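Local atomic coordinates of probable UTP--glucose-1-phosphate uridylyltransferase YngB (Bacillus subtilis, PDB entry 7O2N), a protein that catalyses the formation of UDP-glucose and diphosphate from UTP and glucose 1-phosphate, a step that feeds glycolipid formation and wall teichoic acid glucosylation. Residues V42-A46 / L96-H100; D132-E138 / E249-I255; Y170-N174 / P198-M204. One frame throughout, in Å; residues are numbered along the deposited sequence.

In the fold
Three contacts sample different parts of one nucleotidyltransferase domain. Contact 1 is a surface contact, without polar bonds across its segments, between helix 37-47 and the residues leading into strand 98-103. Contacts 2 and 3 are partly buried and are built on backbone hydrogen bonds: a regular two-stranded antiparallel pair in contact 2, a single bridge between two steeply turned strands in contact 3. Contacts 1 and 3 both reach the large mixed sheet, on opposite sides of the chain's centre, whereas contact 2 forms a small sheet of its own. Contact 3 is nested in the loop that contact 2 closes, and the two touch where R252 meets Y170 and M204; only contact 2 has a salt bridge between its segments.

Contact 1: residues V42-A46 / L96-H100; sequences VEEAA and LANIH
L96 lies against the flank of helix 37-47, where V42, E43 and A46 together receive it. It contributes the most surface of any residue here: its CB and CD1 face V42, its CD2 faces E43. V42 CG1 comes within 3.7 Å of L96 CB, the two side chains meeting at a slant. V42 has this methyl opposite its backbone N (chi1 172°), which carries CG1 off the helix to L96, while L96 CD1 reaches the same methyl from further away, at 4.2 Å. The other branch, L96 CD2, turns to the methylene part of E43 and touches CG at 3.6 Å. The aliphatic stem of the glutamate thus serves as a hydrophobic surface, and its carboxylate is held by a salt bridge to K35 and a hydrogen bond to Q39. One helical turn after V42, A46 sets its CB 3.6 Å from the backbone O of L96, so the small residue lets the loop come close to the helix. V42 CG1 also meets I99 CD1 at 4.2 Å, which extends the patch to I99 of strand 98-103. F68 touches both V42 and L96, and I53 of strand 52-57 lies against V42 and A97. The helix leads into strand 52-57 as the connection of a beta-alpha-beta unit in the parallel part of the sheet, and strand 98-103 pairs with that same strand. Apart from the A46 methyl on the L96 carbonyl, methyls and methylenes do the touching; the association is one of shape and hydrophobic burial, and the glutamate charge is answered by side chains outside it.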
loop_
_atom_site.group_PDB
_atom_site.type_symbol
_atom_site.label_atom_id
_atom_site.label_comp_id
_atom_site.label_asym_id
_atom_site.label_seq_id
_atom_site.Cartn_x
_atom_site.Cartn_y
_atom_site.Cartn_z
ATOM N N VAL A 42 -6.178 -5.992 14.425
ATOM C CA VAL A 42 -5.764 -7.092 15.282
ATOM C C VAL A 42 -4.968 -6.580 16.489
ATOM O O VAL A 42 -5.072 -7.140 17.574
ATOM C CB VAL A 42 -4.984 -8.168 14.504
ATOM C CG1 VAL A 42 -4.384 -9.219 15.436
ATOM C CG2 VAL A 42 -5.885 -8.824 13.472
ATOM N N GLU A 43 -4.170 -5.520 16.301
ATOM C CA GLU A 43 -3.400 -4.929 17.385
ATOM C C GLU A 43 -4.306 -4.286 18.427
ATOM O O GLU A 43 -4.153 -4.529 19.609
ATOM C CB GLU A 43 -2.340 -4.003 16.825
ATOM C CG GLU A 43 -1.090 -4.790 16.473
ATOM C CD GLU A 43 -0.083 -4.032 15.637
ATOM O OE1 GLU A 43 -0.391 -2.899 15.225
ATOM O OE2 GLU A 43 1.004 -4.562 15.399
ATOM N N GLU A 44 -5.292 -3.512 17.984
ATOM C CA GLU A 44 -6.291 -2.993 18.902
ATOM C C GLU A 44 -6.817 -4.140 19.763
ATOM O O GLU A 44 -6.682 -4.101 20.985
ATOM C CB GLU A 44 -7.409 -2.275 18.151
ATOM C CG GLU A 44 -8.174 -1.311 19.035
ATOM C CD GLU A 44 -9.329 -0.594 18.352
ATOM O OE1 GLU A 44 -9.110 0.083 17.304
ATOM O OE2 GLU A 44 -10.447 -0.687 18.873
ATOM N N ALA A 45 -7.348 -5.170 19.098
ATOM C CA ALA A 45 -7.994 -6.295 19.757
ATOM C C ALA A 45 -7.035 -6.999 20.719
ATOM O O ALA A 45 -7.398 -7.272 21.862
ATOM C CB ALA A 45 -8.565 -7.254 18.738
ATOM N N ALA A 46 -5.815 -7.296 20.266
ATOM C CA ALA A 46 -4.869 -7.990 21.125
ATOM C C ALA A 46 -4.659 -7.217 22.428
ATOM O O ALA A 46 -4.828 -7.781 23.509
ATOM C CB ALA A 46 -3.570 -8.263 20.404
ATOM N N LEU A 96 0.028 -12.243 17.732
ATOM C CA LEU A 96 -0.893 -11.290 18.328
ATOM C C LEU A 96 -2.120 -11.979 18.915
ATOM O O LEU A 96 -2.539 -11.646 20.006
ATOM C CB LEU A 96 -1.287 -10.275 17.258
ATOM C CG LEU A 96 -0.165 -9.332 16.854
ATOM C CD1 LEU A 96 -0.224 -9.044 15.373
ATOM C CD2 LEU A 96 -0.285 -8.051 17.646
ATOM N N ALA A 97 -2.728 -12.901 18.177
ATOM C CA ALA A 97 -3.980 -13.510 18.610
ATOM C C ALA A 97 -4.138 -14.811 17.846
ATOM O O ALA A 97 -3.322 -15.104 16.982
ATOM C CB ALA A 97 -5.134 -12.586 18.316
ATOM N N ASN A 98 -5.163 -15.597 18.173
ATOM C CA ASN A 98 -5.417 -16.807 17.414
ATOM C C ASN A 98 -6.408 -16.441 16.324
ATOM O O ASN A 98 -7.561 -16.135 16.636
ATOM C CB ASN A 98 -6.003 -17.928 18.277
ATOM C CG ASN A 98 -5.122 -18.346 19.432
ATOM O OD1 ASN A 98 -3.897 -18.444 19.295
ATOM N ND2 ASN A 98 -5.752 -18.606 20.565
ATOM N N ILE A 99 -5.937 -16.474 15.071
ATOM C CA ILE A 99 -6.713 -15.929 13.975
ATOM C C ILE A 99 -7.423 -17.062 13.243
ATOM O O ILE A 99 -6.762 -17.892 12.624
ATOM C CB ILE A 99 -5.805 -15.136 13.023
ATOM C CG1 ILE A 99 -4.872 -14.173 13.752
ATOM C CG2 ILE A 99 -6.643 -14.398 12.001
ATOM C CD1 ILE A 99 -5.582 -13.136 14.578
ATOM N N HIS A 100 -8.759 -17.054 13.296
ATOM C CA HIS A 100 -9.590 -18.013 12.577
ATOM C C HIS A 100 -10.196 -17.342 11.341
ATOM O O HIS A 100 -10.372 -16.132 11.348
ATOM C CB HIS A 100 -10.692 -18.530 13.516
ATOM C CG HIS A 100 -10.176 -19.090 14.802
ATOM N ND1 HIS A 100 -9.334 -18.389 15.636
ATOM C CD2 HIS A 100 -10.375 -20.278 15.402
ATOM C CE1 HIS A 100 -9.026 -19.125 16.680
ATOM N NE2 HIS A 100 -9.660 -20.283 16.566
#

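Contact 2: residues D132-E138 / E249-I255; sequences DDIMVSE and EGNRYDI
A two-stranded antiparallel sheet joins D133-V136 to N251-D254, with the strand directions 162° apart. I134 with Y253 and V136 with N251 are the hydrogen-bonded pairs, each closed by two N-H...O bonds; I134 O takes Y253 N at 2.8 Å. Past the non-hydrogen-bonded pair D133-D254, I255 N reaches D132 O at 3.1 Å, from above the carbonyl plane.

On the face of D133, M135 and R252 lies a salt-bridge network. R252 runs extended from CG to NE and presents NE to D133 OD2 at 3.5 Å, the carboxylate standing at the guanidinium edge with the two planes 85° apart. R206 grips the other oxygen of D133, R252 NH2 bonds Y170 OH, and NH2 makes a long salt bridge with D254, whose OD1 accepts from G256 N. Cut back to alanine, R252 would probably leave D133 relying on R206 and Y170 OH without this donor.

On the face of I134, V136 and Y253 the contacts are apolar: V136 CG2 abuts the edge of the Y253 ring, 3.5 Å from CE2; past the strand end, I134 CD1 meets I255 CD1 at 4.0 Å. Helix 258-269 packs against Y253, V136 and I255. At the far end, E249 OE2 accepts E138 N at 2.8 Å through its syn lone pair.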
loop_
_atom_site.group_PDB
_atom_site.type_symbol
_atom_site.label_atom_id
_atom_site.label_comp_id
_atom_site.label_asym_id
_atom_site.label_seq_id
_atom_site.Cartn_x
_atom_site.Cartn_y
_atom_site.Cartn_z
ATOM N N ASP A 132 -12.653 0.774 9.973
ATOM C CA ASP A 132 -12.842 1.953 9.144
ATOM C C ASP A 132 -12.086 3.159 9.687
ATOM O O ASP A 132 -12.107 4.227 9.079
ATOM C CB ASP A 132 -14.275 2.168 8.635
ATOM C CG ASP A 132 -15.347 2.166 9.701
ATOM O OD1 ASP A 132 -15.002 2.412 10.883
ATOM O OD2 ASP A 132 -16.526 1.931 9.331
ATOM N N ASP A 133 -11.351 2.960 10.779
ATOM C CA ASP A 133 -10.571 4.053 11.332
ATOM C C ASP A 133 -9.441 3.475 12.178
ATOM O O ASP A 133 -9.558 2.368 12.684
ATOM C CB ASP A 133 -11.491 5.002 12.117
ATOM C CG ASP A 133 -12.102 4.360 13.359
ATOM O OD1 ASP A 133 -11.320 4.009 14.256
ATOM O OD2 ASP A 133 -13.339 4.156 13.390
ATOM N N ILE A 134 -8.365 4.232 12.375
ATOM C CA ILE A 134 -7.411 3.852 13.407
ATOM C C ILE A 134 -7.575 4.820 14.577
ATOM O O ILE A 134 -7.787 6.006 14.370
ATOM C CB ILE A 134 -5.978 3.779 12.831
ATOM C CG1 ILE A 134 -5.841 2.602 11.854
ATOM C CG2 ILE A 134 -4.899 3.791 13.910
ATOM C CD1 ILE A 134 -4.837 2.821 10.708
ATOM N N MET A 135 -7.537 4.287 15.802
ATOM C CA MET A 135 -7.608 5.058 17.032
ATOM C C MET A 135 -6.250 4.990 17.721
ATOM O O MET A 135 -5.704 3.908 17.939
ATOM C CB MET A 135 -8.643 4.454 17.975
ATOM C CG MET A 135 -10.066 4.682 17.539
ATOM S SD MET A 135 -10.901 6.032 18.389
ATOM C CE MET A 135 -9.489 7.091 18.681
ATOM N N VAL A 136 -5.703 6.161 18.057
ATOM C CA VAL A 136 -4.516 6.235 18.888
ATOM C C VAL A 136 -4.957 6.716 20.263
ATOM O O VAL A 136 -5.586 7.770 20.364
ATOM C CB VAL A 136 -3.475 7.165 18.241
ATOM C CG1 VAL A 136 -2.116 7.053 18.918
ATOM C CG2 VAL A 136 -3.339 6.878 16.748
ATOM N N SER A 137 -4.645 5.907 21.292
ATOM C CA SER A 137 -5.288 5.986 22.598
ATOM C C SER A 137 -4.340 5.534 23.704
ATOM O O SER A 137 -3.501 4.676 23.475
ATOM C CB SER A 137 -6.537 5.155 22.621
ATOM O OG SER A 137 -7.412 5.567 21.597
ATOM N N GLU A 138 -4.516 6.086 24.912
ATOM C CA GLU A 138 -3.789 5.597 26.075
ATOM C C GLU A 138 -4.361 4.231 26.455
ATOM O O GLU A 138 -3.645 3.296 26.813
ATOM C CB GLU A 138 -3.865 6.607 27.225
ATOM C CG GLU A 138 -3.294 7.963 26.865
ATOM C CD GLU A 138 -3.237 8.928 28.033
ATOM O OE1 GLU A 138 -2.136 9.426 28.329
ATOM O OE2 GLU A 138 -4.295 9.187 28.639
ATOM N N GLU A 249 -11.932 7.834 24.002
ATOM C CA GLU A 249 -10.911 8.764 24.429
ATOM C C GLU A 249 -10.022 9.233 23.275
ATOM O O GLU A 249 -9.768 10.434 23.172
ATOM C CB GLU A 249 -10.172 8.229 25.657
ATOM C CG GLU A 249 -8.716 8.647 25.735
ATOM C CD GLU A 249 -7.698 7.528 25.596
ATOM O OE1 GLU A 249 -7.837 6.507 26.297
ATOM O OE2 GLU A 249 -6.756 7.693 24.807
ATOM N N GLY A 250 -9.559 8.329 22.406
ATOM C CA GLY A 250 -8.380 8.640 21.594
ATOM C C GLY A 250 -8.596 9.504 20.341
ATOM O O GLY A 250 -9.686 10.021 20.072
ATOM N N ASN A 251 -7.530 9.607 19.538
ATOM C CA ASN A 251 -7.525 10.355 18.289
ATOM C C ASN A 251 -7.805 9.437 17.116
ATOM O O ASN A 251 -7.141 8.409 16.972
ATOM C CB ASN A 251 -6.180 11.013 18.009
ATOM C CG ASN A 251 -6.074 12.344 18.712
ATOM O OD1 ASN A 251 -6.992 13.167 18.617
ATOM N ND2 ASN A 251 -4.993 12.532 19.457
ATOM N N ARG A 252 -8.752 9.849 16.264
ATOM C CA ARG A 252 -9.351 8.947 15.294
ATOM C C ARG A 252 -9.031 9.329 13.842
ATOM O O ARG A 252 -9.350 10.424 13.384
ATOM C CB ARG A 252 -10.859 8.904 15.526
ATOM C CG ARG A 252 -11.607 8.337 14.336
ATOM C CD ARG A 252 -13.061 8.091 14.616
ATOM N NE ARG A 252 -13.567 7.654 13.323
ATOM C CZ ARG A 252 -14.144 8.467 12.446
ATOM N NH1 ARG A 252 -14.317 9.745 12.771
ATOM N NH2 ARG A 252 -14.563 7.983 11.282
ATOM N N TYR A 253 -8.455 8.384 13.088
ATOM C CA TYR A 253 -8.097 8.612 11.698
ATOM C C TYR A 253 -8.906 7.700 10.789
ATOM O O TYR A 253 -8.612 6.506 10.702
ATOM C CB TYR A 253 -6.607 8.365 11.496
ATOM C CG TYR A 253 -5.785 9.162 12.462
ATOM C CD1 TYR A 253 -5.718 10.546 12.381
ATOM C CD2 TYR A 253 -5.131 8.529 13.493
ATOM C CE1 TYR A 253 -4.996 11.291 13.297
ATOM C CE2 TYR A 253 -4.387 9.256 14.406
ATOM C CZ TYR A 253 -4.328 10.637 14.317
ATOM O OH TYR A 253 -3.590 11.331 15.233
ATOM N N ASP A 254 -9.924 8.289 10.136
ATOM C CA ASP A 254 -10.756 7.560 9.196
ATOM C C ASP A 254 -9.897 7.188 7.991
ATOM O O ASP A 254 -9.085 7.995 7.532
ATOM C CB ASP A 254 -12.042 8.327 8.880
ATOM C CG ASP A 254 -12.657 8.011 7.523
ATOM O OD1 ASP A 254 -11.963 8.202 6.480
ATOM O OD2 ASP A 254 -13.828 7.594 7.498
ATOM N N ILE A 255 -10.053 5.939 7.518
ATOM C CA ILE A 255 -9.316 5.441 6.365
ATOM C C ILE A 255 -10.266 4.867 5.308
ATOM O O ILE A 255 -9.913 3.906 4.622
ATOM C CB ILE A 255 -8.256 4.414 6.816
ATOM C CG1 ILE A 255 -8.875 3.217 7.545
ATOM C CG2 ILE A 255 -7.205 5.095 7.664
ATOM C CD1 ILE A 255 -7.872 2.249 8.125
#

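Contact 3: residues Y170-N174 / P198-M204; sequences YGIIN and PSEIAVM
I172 and A202 form a single backbone bridge between strands whose N-to-C directions differ by 124°, fastened on one side by V203 N to G171 O (2.8 Å) and on the other by I173 N to I201 O (3.1 Å). Around this bridge the side chains make three patches. At one end the methyl of A202 sits against the base of the Y170 side chain, CB and CG, while M204 bends at chi2 and chi3 back to the ring. Its SD lies 4.9 Å from the ring centroid, 37° off the normal, an oblique Met-aromatic contact; the OH of the ring is engaged by R252. In the middle, I172 CD1 touches A202 CB at 3.7 Å. The I173 and I201 side chains run alongside each other in the same direction, with I173 CD1 3.6 Å from I201 CG2. At the last patch, the P198 ring crosses N174 at about a right angle and carries its CD to I172 CG2 (3.9 Å). S199 OG accepts I201 N at 2.7 Å, an ST turn that shapes the entry into strand 201-204, and the same side chain packs on I173 CG2.

Strand 201-204 also pairs with strand 156-161, whose V159 touches I201 and V203. Strand 171-175 pairs with strand 182-190, where Y183 and V185 meet I173, so the bridge links two neighbouring parts of the mixed sheet.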
loop_
_atom_site.group_PDB
_atom_site.type_symbol
_atom_site.label_atom_id
_atom_site.label_comp_id
_atom_site.label_asym_id
_atom_site.label_seq_id
_atom_site.Cartn_x
_atom_site.Cartn_y
_atom_site.Cartn_z
ATOM N N TYR A 170 -22.794 7.952 8.866
ATOM C CA TYR A 170 -22.602 7.158 10.072
ATOM C C TYR A 170 -23.928 6.591 10.584
ATOM O O TYR A 170 -24.991 6.841 10.018
ATOM C CB TYR A 170 -21.998 8.042 11.166
ATOM C CG TYR A 170 -20.574 8.490 10.964
ATOM C CD1 TYR A 170 -19.533 7.579 11.022
ATOM C CD2 TYR A 170 -20.251 9.831 10.797
ATOM C CE1 TYR A 170 -18.211 7.979 10.892
ATOM C CE2 TYR A 170 -18.936 10.252 10.657
ATOM C CZ TYR A 170 -17.911 9.319 10.710
ATOM O OH TYR A 170 -16.612 9.701 10.585
ATOM N N GLY A 171 -23.832 5.796 11.659
ATOM C CA GLY A 171 -24.965 5.485 12.513
ATOM C C GLY A 171 -24.978 6.393 13.744
ATOM O O GLY A 171 -23.936 6.606 14.387
ATOM N N ILE A 172 -26.182 6.903 14.054
ATOM C CA ILE A 172 -26.358 7.959 15.036
ATOM C C ILE A 172 -27.215 7.457 16.192
ATOM O O ILE A 172 -28.331 6.969 15.972
ATOM C CB ILE A 172 -26.971 9.202 14.368
ATOM C CG1 ILE A 172 -26.145 9.661 13.161
ATOM C CG2 ILE A 172 -27.196 10.315 15.385
ATOM C CD1 ILE A 172 -24.691 9.980 13.462
ATOM N N ILE A 173 -26.623 7.565 17.396
ATOM C CA ILE A 173 -27.173 7.330 18.723
ATOM C C ILE A 173 -28.422 8.191 18.912
ATOM O O ILE A 173 -28.661 9.129 18.143
ATOM C CB ILE A 173 -26.104 7.814 19.719
ATOM C CG1 ILE A 173 -25.860 6.875 20.894
ATOM C CG2 ILE A 173 -26.438 9.222 20.181
ATOM C CD1 ILE A 173 -24.794 7.407 21.839
ATOM N N ASN A 174 -29.184 7.899 19.975
ATOM C CA ASN A 174 -30.303 8.740 20.380
ATOM C C ASN A 174 -30.427 8.682 21.896
ATOM O O ASN A 174 -31.229 7.908 22.404
ATOM C CB ASN A 174 -31.593 8.330 19.667
ATOM C CG ASN A 174 -32.807 9.132 20.069
ATOM O OD1 ASN A 174 -32.783 9.862 21.065
ATOM N ND2 ASN A 174 -33.867 8.989 19.288
ATOM N N PRO A 198 -31.097 12.489 15.210
ATOM C CA PRO A 198 -31.428 12.916 16.570
ATOM C C PRO A 198 -30.229 13.092 17.504
ATOM O O PRO A 198 -30.359 13.030 18.725
ATOM C CB PRO A 198 -32.226 11.696 17.047
ATOM C CG PRO A 198 -31.463 10.535 16.455
ATOM C CD PRO A 198 -30.990 11.028 15.100
ATOM N N SER A 199 -29.052 13.282 16.914
ATOM C CA SER A 199 -27.869 13.690 17.654
ATOM C C SER A 199 -26.713 13.937 16.682
ATOM O O SER A 199 -26.861 13.771 15.468
ATOM C CB SER A 199 -27.541 12.695 18.747
ATOM O OG SER A 199 -26.160 12.359 18.781
ATOM N N GLU A 200 -25.564 14.347 17.230
ATOM C CA GLU A 200 -24.360 14.463 16.428
ATOM C C GLU A 200 -23.313 13.447 16.916
ATOM O O GLU A 200 -22.113 13.664 16.747
ATOM C CB GLU A 200 -23.937 15.936 16.359
ATOM N N ILE A 201 -23.782 12.321 17.489
ATOM C CA ILE A 201 -22.947 11.244 18.013
ATOM C C ILE A 201 -23.038 10.003 17.118
ATOM O O ILE A 201 -24.089 9.360 17.031
ATOM C CB ILE A 201 -23.348 10.902 19.461
ATOM C CG1 ILE A 201 -23.197 12.088 20.416
ATOM C CG2 ILE A 201 -22.627 9.656 19.952
ATOM C CD1 ILE A 201 -21.867 12.165 21.123
ATOM N N ALA A 202 -21.892 9.627 16.526
ATOM C CA ALA A 202 -21.807 8.554 15.542
ATOM C C ALA A 202 -21.026 7.348 16.079
ATOM O O ALA A 202 -20.085 7.498 16.880
ATOM C CB ALA A 202 -21.194 9.088 14.271
ATOM N N VAL A 203 -21.444 6.147 15.636
ATOM C CA VAL A 203 -20.824 4.900 16.075
ATOM C C VAL A 203 -19.611 4.636 15.192
ATOM O O VAL A 203 -19.707 4.736 13.965
ATOM C CB VAL A 203 -21.795 3.698 16.083
ATOM C CG1 VAL A 203 -23.170 4.092 16.615
ATOM C CG2 VAL A 203 -21.925 3.059 14.700
ATOM N N MET A 204 -18.496 4.262 15.835
ATOM C CA MET A 204 -17.215 4.201 15.146
ATOM C C MET A 204 -16.738 2.755 14.983
ATOM O O MET A 204 -15.678 2.391 15.517
ATOM C CB MET A 204 -16.161 5.055 15.865
ATOM C CG MET A 204 -16.627 6.486 16.154
ATOM S SD MET A 204 -16.582 7.645 14.747
ATOM C CE MET A 204 -17.153 6.599 13.410
#